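Local coordinates for protein endo-beta-1,4-mannanase (Alicyclobacillus acidocaldarius, PDB 4CD8) that hydrolyses internal beta-1,4-mannosidic linkages in mannan-type polysaccharides, as a family 113 glycoside hydrolase with a TIM-barrel fold, at residues A[264-269]-A[308-313]. Sequence-based numbering, arbitrary orientation.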
loop_
_atom_site.group_PDB
_atom_site.type_symbol
_atom_site.label_atom_id
_atom_site.label_comp_id
_atom_site.label_asym_id
_atom_site.label_seq_id
_atom_site.Cartn_x
_atom_site.Cartn_y
_atom_site.Cartn_z
ATOM N N ALA A 264 18.211 -5.316 7.348
ATOM C CA ALA A 264 17.790 -5.066 8.733
ATOM C C ALA A 264 16.364 -5.528 8.995
ATOM O O ALA A 264 16.069 -6.103 10.049
ATOM C CB ALA A 264 17.935 -3.594 9.098
ATOM N N MET A 265 15.489 -5.256 8.037
ATOM C CA MET A 265 14.109 -5.667 8.133
ATOM C C MET A 265 13.995 -7.193 8.174
ATOM O O MET A 265 13.364 -7.735 9.095
ATOM C CB MET A 265 13.310 -5.096 6.967
ATOM C CG MET A 265 11.908 -5.661 6.929
ATOM S SD MET A 265 10.991 -4.967 5.574
ATOM C CE MET A 265 11.635 -5.899 4.198
ATOM N N PHE A 266 14.595 -7.882 7.209
ATOM C CA PHE A 266 14.547 -9.351 7.192
ATOM C C PHE A 266 15.198 -9.949 8.421
ATOM O O PHE A 266 14.650 -10.917 8.990
ATOM C CB PHE A 266 15.159 -9.927 5.924
ATOM C CG PHE A 266 14.376 -9.602 4.661
ATOM C CD1 PHE A 266 13.011 -9.827 4.580
ATOM C CD2 PHE A 266 15.013 -9.089 3.555
ATOM C CE1 PHE A 266 12.307 -9.556 3.405
ATOM C CE2 PHE A 266 14.321 -8.817 2.395
ATOM C CZ PHE A 266 12.968 -9.037 2.318
ATOM N N ALA A 267 16.290 -9.360 8.912
ATOM C CA ALA A 267 16.939 -9.911 10.115
ATOM C C ALA A 267 16.036 -9.786 11.329
ATOM O O ALA A 267 16.019 -10.680 12.208
ATOM C CB ALA A 267 18.272 -9.217 10.395
ATOM N N ALA A 268 15.294 -8.680 11.389
ATOM C CA ALA A 268 14.431 -8.388 12.544
ATOM C C ALA A 268 13.138 -9.238 12.633
ATOM O O ALA A 268 12.725 -9.616 13.740
ATOM C CB ALA A 268 14.095 -6.908 12.581
ATOM N N MET A 269 12.520 -9.550 11.493
ATOM C CA MET A 269 11.183 -10.146 11.497
ATOM C C MET A 269 11.286 -11.633 11.760
ATOM O O MET A 269 12.017 -12.317 11.087
ATOM C CB MET A 269 10.452 -9.905 10.162
ATOM C CG MET A 269 10.074 -8.453 9.891
ATOM S SD MET A 269 9.204 -7.643 11.249
ATOM C CE MET A 269 7.636 -8.526 11.259
ATOM N N ASP A 308 18.517 -8.783 -4.997
ATOM C CA ASP A 308 19.091 -10.055 -4.562
ATOM C C ASP A 308 18.813 -10.341 -3.090
ATOM O O ASP A 308 18.611 -11.525 -2.718
ATOM C CB ASP A 308 20.610 -10.086 -4.791
ATOM C CG ASP A 308 20.975 -9.844 -6.235
ATOM O OD1 ASP A 308 20.278 -10.369 -7.133
ATOM O OD2 ASP A 308 21.944 -9.104 -6.464
ATOM N N VAL A 309 18.852 -9.311 -2.237
ATOM C CA VAL A 309 18.509 -9.520 -0.806
ATOM C C VAL A 309 17.085 -10.059 -0.705
ATOM O O VAL A 309 16.816 -11.064 0.001
ATOM C CB VAL A 309 18.643 -8.236 0.041
ATOM C CG1 VAL A 309 18.244 -8.484 1.489
ATOM C CG2 VAL A 309 20.081 -7.725 -0.008
ATOM N N VAL A 310 16.183 -9.394 -1.417
ATOM C CA VAL A 310 14.797 -9.841 -1.480
ATOM C C VAL A 310 14.647 -11.245 -2.075
ATOM O O VAL A 310 13.855 -12.091 -1.554
ATOM C CB VAL A 310 13.930 -8.820 -2.249
ATOM C CG1 VAL A 310 12.551 -9.383 -2.563
ATOM C CG2 VAL A 310 13.829 -7.529 -1.446
ATOM N N ALA A 311 15.385 -11.516 -3.142
ATOM C CA ALA A 311 15.385 -12.833 -3.758
ATOM C C ALA A 311 15.804 -13.904 -2.755
ATOM O O ALA A 311 15.105 -14.923 -2.601
ATOM C CB ALA A 311 16.291 -12.846 -4.975
ATOM N N ARG A 312 16.915 -13.674 -2.060
ATOM C CA ARG A 312 17.417 -14.639 -1.081
ATOM C C ARG A 312 16.371 -14.899 0.017
ATOM O O ARG A 312 16.147 -16.078 0.413
ATOM C CB ARG A 312 18.765 -14.172 -0.490
ATOM N N ALA A 313 15.713 -13.814 0.495
ATOM C CA ALA A 313 14.689 -13.984 1.532
ATOM C C ALA A 313 13.414 -14.670 0.987
ATOM O O ALA A 313 12.923 -15.666 1.575
ATOM C CB ALA A 313 14.365 -12.649 2.183
#
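F266 reaches across from helix 255-268 and lays its ring against A313, V309 and V310 of helix 305-317. The two helices are neighbours on the outside of the TIM barrel. Strand 275-283 lies between them in the chain, and both pack on it. The short helical segments run nearly parallel, 20° apart, and their axes come no nearer than 11.1 Å. One aromatic ring spans that distance. The CB of F266 points toward the second helix, and with CG anti to the carbonyl carbon (chi1 -66°) the ring brings one face up to A313.

The tight part is the ring itself. A313 CB sits over the centre of that face, 3.6 Å from the centroid of the F266 ring and only 2° off its normal. This is a CH-pi contact, and the methyl is almost equally far from all six ring carbons. On the opposite face lies M265 CE, shifted toward the rim. V309 comes in at the edge, where its CG1 lies in the ring plane, 3.9 Å from F266 CD2. V310 approaches obliquely, with its CG2 4.1 Å from F266 CE2. Y278 of strand 275-283 adds an edge-to-face ring contact with F266. The ring therefore packs against both helix 305-317 and the barrel wall. V310 separately touches L280 of the same strand.

The outer side is looser. V310 is buried, whereas F266, V309 and A313 remain partly exposed. No hydrogen bond links the two segments, and together they bury 160 Å². The contact is plain apolar packing at the barrel surface. V309 CG1 stands anti to its own backbone N (chi1 178°), and from there it also meets F266 CE2 at 4.0 Å.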